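Long-range contacts in succinylglutamate desuccinylase (Vibrio parahaemolyticus, PDB 2BCO), which probably hydrolyses N-succinylglutamate to glutamate and succinate at a zinc site, the last step of arginine breakdown by the AST pathway: residues Lys54-Ser59 / Val87-Leu92; Asn30-Lys35 / Leu42-Glu47; Thr50-Asn55 / Glu145-Trp150; Asp74-Asp79 / Ala240-Ile245; Ser178-Asp183 / Ser212-Thr217. All blocks are in the same frame, centred on the assembly; numbering follows the deposited sequence.

Contacts 1, 2, 3 and 5 all reach the central sheet of the catalytic domain. Contact 1 touches contact 2 through Cys91 O and Val44 N, 2.8 Å apart, and through the salt bridge of Arg90 with Glu43. It shares Lys54 and Asn55 with contact 3. Contact 3 meets contact 5 where Arg149 O lies 3.0 Å from Gln214 N. Contact 4 joins two helices on one face of the sheet, and its Ile245 O reaches Asp88 N of contact 1 at 2.8 Å. The zinc ion is held by His63, Glu66 and His155. Leu216 of contact 5 and Ile58 of contact 1 have side chains about 12 and 14 Å from it.

Contact 1 (Lys54-Ser59 / Val87-Leu92); sequences KNIIIS and VDARCL
Arg90 passes its CB, CG and CD across Asn55 OD1, with CD 3.4 Å from it. Its CG stands anti to the backbone N (chi1 177°), and the chain stays extended as far as NE. This carries the guanidinium past the amide. Arg90 NH1 then donates to Asn55 OD1 at 2.9 Å. The oxygen lies in the guanidinium plane, but NH1 sits above the carbonyl plane of the amide. The two flat groups are turned 75° apart. Asn55 ND2 donates to Thr148 OG1. Phe140 O also accepts from Arg90 NH1, and Glu43 pairs with NE.

The backbones form a parallel ladder. Arg90 N donates to Lys54 O, and Ile56 N to Arg90 O, both at 2.8 Å. Leu92 N to Ile56 O and Ile58 N to Leu92 O continue it. Ile57 and Leu92 lie on the same face as the Asn55 and Arg90 pair. Ile56 and Cys91 face the other way. There Ile56 CD1 packs 4.0 Å from Ala89 CB, and Ile58 CD1 lies 4.3 Å from Cys91 SG.

The contact pairs the two strands of a beta-alpha-beta crossover, whose helix is 68-81. Strand 149-157 pairs with the far edge of strand 55-60, and strand 41-45 with that of strand 90-95. Phe140 of helix 125-141 covers Asn55, Ile57 and Leu92. Leu244 of helix 235-245 packs on Ile56.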
# COMPACT_ATOMS: atom_id res chain seq x y z
N LYS A 54 -4.15 4.32 18.27
CA LYS A 54 -3.38 4.19 17.03
C LYS A 54 -3.56 5.39 16.10
O LYS A 54 -4.61 6.04 16.08
CB LYS A 54 -3.76 2.91 16.29
CG LYS A 54 -3.40 1.64 17.03
CD LYS A 54 -3.61 0.41 16.17
CE LYS A 54 -3.17 -0.86 16.88
NZ LYS A 54 -3.98 -1.12 18.11
N ASN A 55 -2.51 5.69 15.35
CA ASN A 55 -2.54 6.77 14.38
C ASN A 55 -2.30 6.10 13.05
O ASN A 55 -1.17 5.81 12.67
CB ASN A 55 -1.45 7.79 14.71
CG ASN A 55 -1.72 8.50 16.02
OD1 ASN A 55 -2.58 9.38 16.09
ND2 ASN A 55 -1.01 8.11 17.07
N ILE A 56 -3.40 5.82 12.36
CA ILE A 56 -3.35 5.13 11.08
C ILE A 56 -3.59 6.00 9.86
O ILE A 56 -4.61 6.68 9.75
CB ILE A 56 -4.40 4.01 11.03
CG1 ILE A 56 -4.41 3.22 12.35
CG2 ILE A 56 -4.11 3.09 9.85
CD1 ILE A 56 -5.51 2.18 12.42
N ILE A 57 -2.64 5.96 8.94
CA ILE A 57 -2.78 6.69 7.69
C ILE A 57 -3.29 5.62 6.74
O ILE A 57 -2.69 4.57 6.61
CB ILE A 57 -1.43 7.19 7.15
CG1 ILE A 57 -0.86 8.28 8.06
CG2 ILE A 57 -1.62 7.73 5.72
CD1 ILE A 57 0.50 8.79 7.60
N ILE A 58 -4.42 5.88 6.11
CA ILE A 58 -4.97 4.92 5.17
C ILE A 58 -5.05 5.63 3.83
O ILE A 58 -5.95 6.42 3.59
CB ILE A 58 -6.38 4.46 5.62
CG1 ILE A 58 -6.30 3.87 7.04
CG2 ILE A 58 -6.92 3.42 4.64
CD1 ILE A 58 -7.66 3.71 7.71
N SER A 59 -4.09 5.35 2.95
CA SER A 59 -4.09 6.00 1.65
C SER A 59 -4.47 5.06 0.52
O SER A 59 -4.25 3.85 0.58
CB SER A 59 -2.72 6.65 1.37
OG SER A 59 -1.66 5.71 1.38
N VAL A 87 -15.41 4.23 15.80
CA VAL A 87 -14.07 4.77 15.60
C VAL A 87 -13.30 4.81 16.91
O VAL A 87 -13.74 5.43 17.88
CB VAL A 87 -14.13 6.17 15.00
CG1 VAL A 87 -12.73 6.70 14.80
CG2 VAL A 87 -14.87 6.13 13.68
N ASP A 88 -12.15 4.15 16.92
CA ASP A 88 -11.33 4.10 18.12
C ASP A 88 -9.90 4.55 17.85
O ASP A 88 -9.15 4.87 18.77
CB ASP A 88 -11.33 2.68 18.67
CG ASP A 88 -10.98 2.62 20.14
OD1 ASP A 88 -11.87 2.90 20.97
OD2 ASP A 88 -9.81 2.32 20.46
N ALA A 89 -9.50 4.56 16.59
CA ALA A 89 -8.16 4.97 16.24
C ALA A 89 -8.20 6.27 15.45
O ALA A 89 -9.17 6.54 14.75
CB ALA A 89 -7.48 3.89 15.41
N ARG A 90 -7.16 7.08 15.59
CA ARG A 90 -7.08 8.34 14.85
C ARG A 90 -6.64 7.93 13.45
O ARG A 90 -5.69 7.17 13.30
CB ARG A 90 -6.04 9.25 15.51
CG ARG A 90 -5.80 10.57 14.79
CD ARG A 90 -5.17 11.59 15.72
NE ARG A 90 -4.68 12.76 15.00
CZ ARG A 90 -3.43 12.91 14.57
NH1 ARG A 90 -2.54 11.96 14.78
NH2 ARG A 90 -3.08 14.02 13.94
N CYS A 91 -7.35 8.41 12.43
CA CYS A 91 -7.02 8.04 11.05
C CYS A 91 -6.89 9.24 10.12
O CYS A 91 -7.44 10.31 10.36
CB CYS A 91 -8.10 7.12 10.47
SG CYS A 91 -8.55 5.68 11.46
N LEU A 92 -6.14 9.04 9.04
CA LEU A 92 -5.95 10.06 8.03
C LEU A 92 -6.23 9.35 6.70
O LEU A 92 -5.39 8.58 6.23
CB LEU A 92 -4.52 10.61 8.03
CG LEU A 92 -4.31 11.73 7.00
CD1 LEU A 92 -5.14 12.93 7.40
CD2 LEU A 92 -2.85 12.11 6.90
O HOH W 1 -6.58 2.78 18.64

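Contact 2 (Asn30-Lys35 / Leu42-Glu47); sequences NGVQLK and LEVIPE
This is an antiparallel pairing within the beta hairpin of strands 33-38 and 41-45, well away from the zinc site. Gln33 and Ile45 form a hydrogen-bonded pair, with Gln33 N to Ile45 O and Ile45 N to Gln33 O both at 2.8 Å. Lys35 and Glu43 repeat the pattern. Leu34 and Val44 form the non-hydrogen-bonded pair between them.

On the Leu34 face the side chains are apolar. Leu34 CD2 lies alongside Val44 CG2 at 3.5 Å. Val32 CG1 meets the other branch, Val44 CG1, at 3.6 Å. Ile80 of helix 68-81 backs both valines.

The other face is more polar. Lys35 and Glu43 run side by side, but their salt bridge is weak, with NZ 3.4 Å from OE2. Tyr37 OH bonds to both residues, and Arg90 also pairs with Glu43 OE2. A bend at chi3 (-64°) lets Lys35 CE rest 3.7 Å from Ile45 CD1.

Just before strand 33-38, Asn30 OD1 accepts from Val32 N at 2.9 Å, an Asx turn. Glu47 CG packs 3.8 Å from Gly31 CA. The whole is a two-stranded hairpin built into a larger sheet, with strand 24-27 flanking one side and strand 90-95 the other.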
# COMPACT_ATOMS: atom_id res chain seq x y z
N ASN A 30 -21.70 10.85 18.27
CA ASN A 30 -20.97 9.95 19.15
C ASN A 30 -19.62 10.50 19.60
O ASN A 30 -18.84 9.80 20.24
CB ASN A 30 -20.76 8.59 18.49
CG ASN A 30 -19.97 8.69 17.20
OD1 ASN A 30 -19.35 9.72 16.92
ND2 ASN A 30 -19.96 7.61 16.43
N GLY A 31 -19.33 11.75 19.25
CA GLY A 31 -18.07 12.33 19.65
C GLY A 31 -16.96 12.25 18.62
O GLY A 31 -15.96 12.95 18.75
N VAL A 32 -17.11 11.41 17.60
CA VAL A 32 -16.08 11.29 16.57
C VAL A 32 -15.91 12.61 15.81
O VAL A 32 -16.89 13.28 15.48
CB VAL A 32 -16.41 10.19 15.54
CG1 VAL A 32 -15.40 10.22 14.39
CG2 VAL A 32 -16.40 8.82 16.22
N GLN A 33 -14.66 12.97 15.55
CA GLN A 33 -14.37 14.21 14.85
C GLN A 33 -13.83 13.98 13.43
O GLN A 33 -12.92 13.18 13.23
CB GLN A 33 -13.38 15.03 15.66
CG GLN A 33 -13.11 16.42 15.12
CD GLN A 33 -12.18 17.21 16.02
OE1 GLN A 33 -11.87 18.36 15.74
NE2 GLN A 33 -11.75 16.59 17.12
N LEU A 34 -14.41 14.70 12.47
CA LEU A 34 -14.01 14.61 11.07
C LEU A 34 -13.44 15.96 10.60
O LEU A 34 -14.07 17.00 10.79
CB LEU A 34 -15.22 14.25 10.20
CG LEU A 34 -15.92 12.92 10.45
CD1 LEU A 34 -17.19 12.85 9.63
CD2 LEU A 34 -14.99 11.77 10.09
N LYS A 35 -12.27 15.93 9.98
CA LYS A 35 -11.65 17.16 9.49
C LYS A 35 -11.19 17.01 8.04
O LYS A 35 -10.32 16.18 7.75
CB LYS A 35 -10.46 17.55 10.37
CG LYS A 35 -10.80 17.69 11.85
CD LYS A 35 -9.64 18.27 12.65
CE LYS A 35 -8.43 17.34 12.64
NZ LYS A 35 -7.28 17.90 13.42
N LEU A 42 -8.89 13.44 4.62
CA LEU A 42 -9.87 13.45 5.69
C LEU A 42 -9.29 12.85 6.96
O LEU A 42 -8.85 11.70 6.96
CB LEU A 42 -11.11 12.64 5.29
CG LEU A 42 -12.51 12.95 5.85
CD1 LEU A 42 -13.27 11.63 6.06
CD2 LEU A 42 -12.43 13.72 7.15
N GLU A 43 -9.26 13.62 8.04
CA GLU A 43 -8.77 13.08 9.30
C GLU A 43 -9.95 12.69 10.17
O GLU A 43 -10.98 13.38 10.17
CB GLU A 43 -7.92 14.11 10.05
CG GLU A 43 -7.19 13.50 11.24
CD GLU A 43 -6.22 14.46 11.88
OE1 GLU A 43 -5.36 15.02 11.15
OE2 GLU A 43 -6.30 14.65 13.11
N VAL A 44 -9.83 11.58 10.88
CA VAL A 44 -10.90 11.12 11.75
C VAL A 44 -10.27 10.91 13.12
O VAL A 44 -9.35 10.11 13.29
CB VAL A 44 -11.52 9.80 11.23
CG1 VAL A 44 -12.69 9.38 12.10
CG2 VAL A 44 -11.98 9.98 9.79
N ILE A 45 -10.76 11.66 14.11
CA ILE A 45 -10.25 11.58 15.47
C ILE A 45 -11.30 10.96 16.39
O ILE A 45 -12.48 11.31 16.32
CB ILE A 45 -9.89 12.99 16.00
CG1 ILE A 45 -8.83 13.63 15.09
CG2 ILE A 45 -9.39 12.90 17.44
CD1 ILE A 45 -8.45 15.04 15.49
N PRO A 46 -10.89 10.01 17.25
CA PRO A 46 -11.80 9.34 18.18
C PRO A 46 -12.30 10.29 19.28
O PRO A 46 -11.66 11.29 19.59
CB PRO A 46 -10.94 8.22 18.76
CG PRO A 46 -9.89 8.00 17.72
CD PRO A 46 -9.56 9.40 17.30
N GLU A 47 -13.44 9.95 19.86
CA GLU A 47 -14.01 10.76 20.93
C GLU A 47 -13.10 10.80 22.16
O GLU A 47 -12.94 11.85 22.77
CB GLU A 47 -15.38 10.20 21.33
CG GLU A 47 -16.01 10.91 22.52
CD GLU A 47 -17.25 10.20 23.01
OE1 GLU A 47 -17.15 8.99 23.32
OE2 GLU A 47 -18.32 10.84 23.09
O HOH W 2 -12.97 13.90 18.59

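Contact 3 (Thr50-Asn55 / Glu145-Trp150); sequences TQETKN and EPKTRW
Asn55 and Thr148 form the tight part of this contact. Their side chains lie side by side, and Asn55 ND2 donates to Thr148 OG1 at 2.7 Å. The hydroxyl oxygen lies in the amide plane. Thr148 chi1 of 76° tucks OG1 between its own backbone N and carbonyl carbon. From there it donates to Glu145 O, which also accepts from Thr148 N.

The backbones add two bonds. Asn55 N donates almost straight to Thr148 O at 2.9 Å (179°). Trp150 N donates to Asn55 O. Here strands 55-60 and 149-157 begin their parallel pairing. Lys54 CD rests 3.3 Å from Trp150 NE1, and CE lies 3.6 Å from CZ2. Lys54 then bends at chi4, and NZ leads away from the ring to Glu247.

The solvent side is looser. Residues 50-53 make a type I turn that touches lightly: Gln51 O lies 3.8 Å from Thr148 CG2, and Glu52 OE1 forms a weak salt bridge with Lys147 NZ at 3.3 Å. Both charged side chains are exposed.

The buried amide is gripped at both ends, since Asn55 OD1 accepts from Arg90, so its flip is well defined. The exposed charge pair probably adds little.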
# COMPACT_ATOMS: atom_id res chain seq x y z
N THR A 50 -6.26 8.37 23.68
CA THR A 50 -5.40 7.98 24.79
C THR A 50 -3.97 7.80 24.28
O THR A 50 -3.69 7.99 23.10
CB THR A 50 -5.84 6.67 25.46
OG1 THR A 50 -5.53 5.55 24.61
CG2 THR A 50 -7.33 6.69 25.76
N GLN A 51 -3.08 7.41 25.18
CA GLN A 51 -1.68 7.21 24.82
C GLN A 51 -1.50 5.98 23.95
O GLN A 51 -0.49 5.85 23.26
CB GLN A 51 -0.82 7.09 26.09
CG GLN A 51 -1.22 5.98 27.05
CD GLN A 51 -2.30 6.40 28.04
OE1 GLN A 51 -3.45 6.64 27.67
NE2 GLN A 51 -1.92 6.48 29.32
N GLU A 52 -2.47 5.08 23.99
CA GLU A 52 -2.39 3.85 23.21
C GLU A 52 -3.24 3.91 21.93
O GLU A 52 -3.36 2.92 21.21
CB GLU A 52 -2.82 2.65 24.06
CG GLU A 52 -2.10 2.51 25.40
CD GLU A 52 -0.59 2.33 25.27
OE1 GLU A 52 0.11 3.30 24.92
OE2 GLU A 52 -0.10 1.20 25.52
N THR A 53 -3.84 5.07 21.66
CA THR A 53 -4.65 5.24 20.47
C THR A 53 -3.78 5.17 19.22
O THR A 53 -2.78 5.88 19.12
CB THR A 53 -5.37 6.60 20.47
OG1 THR A 53 -6.33 6.65 21.53
CG2 THR A 53 -6.07 6.83 19.13
N LYS A 54 -4.15 4.32 18.27
CA LYS A 54 -3.38 4.19 17.03
C LYS A 54 -3.56 5.39 16.10
O LYS A 54 -4.61 6.04 16.08
CB LYS A 54 -3.76 2.91 16.29
CG LYS A 54 -3.40 1.64 17.03
CD LYS A 54 -3.61 0.41 16.17
CE LYS A 54 -3.17 -0.86 16.88
NZ LYS A 54 -3.98 -1.12 18.11
N ASN A 55 -2.51 5.69 15.35
CA ASN A 55 -2.54 6.77 14.38
C ASN A 55 -2.30 6.10 13.05
O ASN A 55 -1.17 5.81 12.67
CB ASN A 55 -1.45 7.79 14.71
CG ASN A 55 -1.72 8.50 16.02
OD1 ASN A 55 -2.58 9.38 16.09
ND2 ASN A 55 -1.01 8.11 17.07
N GLU A 145 3.48 8.93 19.56
CA GLU A 145 4.54 7.99 19.86
C GLU A 145 4.72 7.06 18.67
O GLU A 145 3.75 6.60 18.07
CB GLU A 145 4.19 7.18 21.11
CG GLU A 145 4.44 7.92 22.41
CD GLU A 145 5.89 8.32 22.59
OE1 GLU A 145 6.30 9.36 22.03
OE2 GLU A 145 6.62 7.58 23.28
N PRO A 146 5.97 6.80 18.28
CA PRO A 146 6.29 5.93 17.15
C PRO A 146 5.55 4.59 17.15
O PRO A 146 5.13 4.11 16.10
CB PRO A 146 7.81 5.76 17.27
CG PRO A 146 8.24 7.11 17.82
CD PRO A 146 7.20 7.37 18.89
N LYS A 147 5.39 4.00 18.33
CA LYS A 147 4.73 2.71 18.44
C LYS A 147 3.26 2.72 18.03
O LYS A 147 2.69 1.67 17.72
CB LYS A 147 4.86 2.15 19.87
CG LYS A 147 4.36 3.07 20.97
CD LYS A 147 4.62 2.45 22.34
CE LYS A 147 4.29 3.42 23.46
NZ LYS A 147 2.92 3.97 23.30
N THR A 148 2.66 3.90 18.03
CA THR A 148 1.26 4.04 17.65
C THR A 148 1.07 4.24 16.14
O THR A 148 -0.03 4.13 15.63
CB THR A 148 0.63 5.27 18.34
OG1 THR A 148 1.08 6.47 17.69
CG2 THR A 148 1.04 5.31 19.82
N ARG A 149 2.15 4.52 15.42
CA ARG A 149 2.06 4.80 13.99
C ARG A 149 1.86 3.65 13.00
O ARG A 149 2.58 2.64 13.01
CB ARG A 149 3.28 5.62 13.58
CG ARG A 149 3.42 6.90 14.36
CD ARG A 149 4.79 7.50 14.15
NE ARG A 149 5.06 8.62 15.05
CZ ARG A 149 6.27 9.15 15.22
NH1 ARG A 149 7.30 8.65 14.55
NH2 ARG A 149 6.45 10.17 16.05
N TRP A 150 0.88 3.83 12.12
CA TRP A 150 0.53 2.86 11.08
C TRP A 150 0.32 3.57 9.75
O TRP A 150 -0.19 4.68 9.71
CB TRP A 150 -0.78 2.13 11.41
CG TRP A 150 -0.73 1.18 12.56
CD1 TRP A 150 -0.53 1.49 13.87
CD2 TRP A 150 -0.97 -0.24 12.51
NE1 TRP A 150 -0.65 0.36 14.65
CE2 TRP A 150 -0.93 -0.71 13.84
CE3 TRP A 150 -1.25 -1.14 11.48
CZ2 TRP A 150 -1.12 -2.06 14.16
CZ3 TRP A 150 -1.45 -2.49 11.80
CH2 TRP A 150 -1.40 -2.93 13.13

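Contact 4 (Asp74-Asp79 / Ala240-Ile245); sequences DSIIKD and ALRNLI
A chi1 of -78° sets Arg242 CG anti to its carbonyl carbon, and the chain then runs extended to NE, toward Asp79. The contact joins helices 68-81 and 235-245, which lie on one face of the central sheet in this alpha/beta zinc-hydrolase fold. Their axes here are 11.7 Å apart and 41° from parallel, so long side chains bridge the gap.

Ile76 and Arg242 run antiparallel past one another. Ile76 CG1 lies over the centre of the guanidinium face, 3.8 Å from Arg242 CZ. Nearer the sheet, Ile76 CD1 meets Leu241 CD2 at 3.8 Å, the two side chains crossing at about a right angle. Phe93 of strand 90-95 backs Ile76, and Leu152 of strand 149-157 backs Leu241.

The guanidinium has further partners: Asp238 pairs with NE, and Gln85 OE1 accepts from NH1. Two carboxylates and an apolar face thus fix its place. Against Asp79 the bridge is forked and bent, with the two planes 48° apart. A single oxygen, Asp79 OD2, takes Arg242 NH1 on its anti lone pair at 2.9 Å. The bond from Arg242 NH2 to the same Asp79 OD2, also 2.9 Å, is weak.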
# COMPACT_ATOMS: atom_id res chain seq x y z
N ASP A 74 -14.36 4.71 0.75
CA ASP A 74 -15.57 5.51 0.63
C ASP A 74 -16.72 5.01 1.50
O ASP A 74 -17.47 5.80 2.06
CB ASP A 74 -16.01 5.58 -0.82
CG ASP A 74 -17.19 6.49 -1.02
OD1 ASP A 74 -17.04 7.72 -0.82
OD2 ASP A 74 -18.28 5.99 -1.37
N SER A 75 -16.87 3.69 1.59
CA SER A 75 -17.92 3.08 2.40
C SER A 75 -17.61 3.17 3.90
O SER A 75 -18.52 3.25 4.73
CB SER A 75 -18.13 1.62 2.01
OG SER A 75 -18.47 1.52 0.63
N ILE A 76 -16.32 3.15 4.24
CA ILE A 76 -15.91 3.27 5.63
C ILE A 76 -16.21 4.69 6.11
O ILE A 76 -16.70 4.89 7.23
CB ILE A 76 -14.40 2.92 5.80
CG1 ILE A 76 -14.25 1.39 5.80
CG2 ILE A 76 -13.84 3.51 7.09
CD1 ILE A 76 -12.83 0.91 5.71
N ILE A 77 -15.94 5.68 5.27
CA ILE A 77 -16.21 7.07 5.62
C ILE A 77 -17.72 7.24 5.83
O ILE A 77 -18.17 7.85 6.79
CB ILE A 77 -15.76 8.05 4.50
CG1 ILE A 77 -14.26 7.90 4.22
CG2 ILE A 77 -16.12 9.48 4.88
CD1 ILE A 77 -13.38 8.21 5.39
N LYS A 78 -18.49 6.67 4.91
CA LYS A 78 -19.94 6.75 4.99
C LYS A 78 -20.48 6.11 6.28
O LYS A 78 -21.42 6.63 6.89
CB LYS A 78 -20.57 6.08 3.77
CG LYS A 78 -22.08 6.20 3.67
CD LYS A 78 -22.58 5.67 2.33
CE LYS A 78 -21.96 6.44 1.16
NZ LYS A 78 -22.39 5.91 -0.17
N ASP A 79 -19.89 4.99 6.69
CA ASP A 79 -20.34 4.31 7.90
C ASP A 79 -19.90 5.03 9.16
O ASP A 79 -20.62 5.03 10.17
CB ASP A 79 -19.86 2.85 7.91
CG ASP A 79 -20.55 1.99 6.87
OD1 ASP A 79 -21.60 2.43 6.33
OD2 ASP A 79 -20.07 0.87 6.58
N ALA A 240 -11.24 -6.75 8.42
CA ALA A 240 -10.04 -6.65 9.25
C ALA A 240 -9.69 -5.17 9.40
O ALA A 240 -9.29 -4.73 10.47
CB ALA A 240 -8.89 -7.42 8.60
N LEU A 241 -9.86 -4.40 8.33
CA LEU A 241 -9.56 -2.97 8.37
C LEU A 241 -10.56 -2.24 9.25
O LEU A 241 -10.21 -1.29 9.96
CB LEU A 241 -9.55 -2.37 6.96
CG LEU A 241 -9.28 -0.87 6.84
CD1 LEU A 241 -7.93 -0.51 7.44
CD2 LEU A 241 -9.31 -0.50 5.38
N ARG A 242 -11.83 -2.66 9.22
CA ARG A 242 -12.83 -2.01 10.07
C ARG A 242 -12.54 -2.34 11.53
O ARG A 242 -12.68 -1.48 12.40
CB ARG A 242 -14.25 -2.46 9.69
CG ARG A 242 -14.79 -1.78 8.42
CD ARG A 242 -15.97 -2.53 7.82
NE ARG A 242 -16.46 -1.88 6.60
CZ ARG A 242 -17.27 -0.82 6.58
NH1 ARG A 242 -17.72 -0.29 7.72
NH2 ARG A 242 -17.64 -0.29 5.42
N ASN A 243 -12.13 -3.57 11.80
CA ASN A 243 -11.83 -3.97 13.17
C ASN A 243 -10.63 -3.19 13.70
O ASN A 243 -10.54 -2.91 14.89
CB ASN A 243 -11.52 -5.48 13.25
CG ASN A 243 -12.76 -6.34 13.05
OD1 ASN A 243 -13.89 -5.90 13.27
ND2 ASN A 243 -12.55 -7.59 12.64
N LEU A 244 -9.70 -2.84 12.80
CA LEU A 244 -8.50 -2.12 13.19
C LEU A 244 -8.82 -0.68 13.59
O LEU A 244 -8.31 -0.19 14.61
CB LEU A 244 -7.49 -2.13 12.05
CG LEU A 244 -6.13 -1.45 12.28
CD1 LEU A 244 -5.38 -2.16 13.40
CD2 LEU A 244 -5.31 -1.49 10.98
N ILE A 245 -9.64 0.00 12.80
CA ILE A 245 -9.98 1.37 13.14
C ILE A 245 -10.88 1.40 14.39
O ILE A 245 -10.94 2.39 15.11
CB ILE A 245 -10.67 2.11 11.95
CG1 ILE A 245 -12.16 1.82 11.93
CG2 ILE A 245 -10.06 1.64 10.62
CD1 ILE A 245 -12.97 2.93 12.53

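Contact 5 (Ser178-Asp183 / Ser212-Thr217); sequences SKALVD and SAQALT
Helix 179-183 and strand 214-217 run roughly the same way, with their short axes 32° apart and 9.1 Å from each other at closest. The nearest alpha carbons are Leu181 CA and Gln214 CA, at 6.5 Å. This is a helix laid on a sheet, so side chains make the contact.

The ends of Leu181 and Leu216 meet head-on. Leu181 CD1 meets Leu216 CD1 at 3.5 Å, and Leu181 CD2 meets Leu216 CD2 at 3.7 Å. Leu181 holds CG anti to its backbone N (chi1 -179°), which sends both methyls toward the strand. Trp150 of the next strand, 149-157, also packs on Leu181. Leu216 is about 9 Å, side chain to side chain, from the zinc ligand His155 and from Glu219, the predicted active-site residue.

At the start of the helix the contact turns polar. Ser178 is the N-cap, and its OG accepts from Leu181 N at 3.2 Å. The same OG donates to Gln214 OE1. The modelled length of 2.5 Å is very short and is doubtful in detail.

Gln214 NE2 in turn donates to Arg149 O. If the short bond is real, the buried glutamine amide has a partner at each end, and the serine hydroxyl would both cap the helix and tie it to the strand.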
# COMPACT_ATOMS: atom_id res chain seq x y z
N SER A 178 6.07 -5.38 13.05
CA SER A 178 5.56 -5.82 14.34
C SER A 178 4.59 -7.00 14.39
O SER A 178 4.11 -7.51 13.37
CB SER A 178 4.89 -4.64 15.05
OG SER A 178 3.69 -4.30 14.37
N LYS A 179 4.30 -7.40 15.62
CA LYS A 179 3.38 -8.49 15.91
C LYS A 179 1.98 -8.06 15.49
O LYS A 179 1.23 -8.82 14.89
CB LYS A 179 3.41 -8.80 17.41
CG LYS A 179 2.53 -9.97 17.83
CD LYS A 179 3.16 -11.29 17.42
CE LYS A 179 2.32 -12.46 17.87
NZ LYS A 179 2.98 -13.74 17.51
N ALA A 180 1.61 -6.82 15.82
CA ALA A 180 0.29 -6.32 15.48
C ALA A 180 0.09 -6.24 13.97
O ALA A 180 -0.96 -6.62 13.46
CB ALA A 180 0.07 -4.96 16.11
N LEU A 181 1.11 -5.75 13.25
CA LEU A 181 1.01 -5.64 11.80
C LEU A 181 0.80 -7.01 11.15
O LEU A 181 -0.04 -7.14 10.27
CB LEU A 181 2.27 -5.01 11.21
CG LEU A 181 2.20 -4.85 9.68
CD1 LEU A 181 1.17 -3.76 9.33
CD2 LEU A 181 3.55 -4.49 9.12
N VAL A 182 1.57 -8.00 11.59
CA VAL A 182 1.47 -9.36 11.06
C VAL A 182 0.12 -9.97 11.41
O VAL A 182 -0.50 -10.62 10.58
CB VAL A 182 2.60 -10.26 11.61
CG1 VAL A 182 2.33 -11.73 11.27
CG2 VAL A 182 3.93 -9.83 11.01
N ASP A 183 -0.34 -9.75 12.64
CA ASP A 183 -1.65 -10.26 13.04
C ASP A 183 -2.71 -9.65 12.12
O ASP A 183 -3.70 -10.30 11.79
CB ASP A 183 -1.97 -9.88 14.49
CG ASP A 183 -1.32 -10.81 15.50
OD1 ASP A 183 -1.37 -10.49 16.71
OD2 ASP A 183 -0.76 -11.85 15.08
N SER A 212 9.09 5.59 11.32
CA SER A 212 9.02 4.28 11.95
C SER A 212 7.60 3.73 12.00
O SER A 212 7.22 3.07 12.96
CB SER A 212 9.57 4.35 13.38
OG SER A 212 10.89 4.86 13.38
N ALA A 213 6.81 4.00 10.97
CA ALA A 213 5.43 3.53 10.95
C ALA A 213 5.36 2.06 10.53
O ALA A 213 6.19 1.59 9.76
CB ALA A 213 4.59 4.39 10.00
N GLN A 214 4.39 1.34 11.07
CA GLN A 214 4.18 -0.07 10.72
C GLN A 214 3.49 0.11 9.37
O GLN A 214 2.28 0.32 9.29
CB GLN A 214 3.29 -0.72 11.79
CG GLN A 214 4.01 -0.73 13.16
CD GLN A 214 3.09 -0.91 14.35
OE1 GLN A 214 2.73 -2.03 14.71
NE2 GLN A 214 2.69 0.20 14.98
N ALA A 215 4.29 0.06 8.32
CA ALA A 215 3.79 0.34 6.99
C ALA A 215 3.79 -0.79 5.97
O ALA A 215 4.65 -1.67 5.98
CB ALA A 215 4.55 1.52 6.42
N LEU A 216 2.82 -0.74 5.08
CA LEU A 216 2.73 -1.73 4.03
C LEU A 216 2.15 -1.12 2.78
O LEU A 216 1.42 -0.13 2.83
CB LEU A 216 1.79 -2.88 4.43
CG LEU A 216 1.97 -3.74 5.67
CD1 LEU A 216 0.65 -4.47 5.95
CD2 LEU A 216 3.12 -4.73 5.46
N THR A 217 2.48 -1.73 1.66
CA THR A 217 1.91 -1.35 0.39
C THR A 217 1.09 -2.62 0.18
O THR A 217 1.64 -3.71 0.12
CB THR A 217 2.97 -1.23 -0.70
OG1 THR A 217 3.84 -0.14 -0.38
CG2 THR A 217 2.30 -0.97 -2.06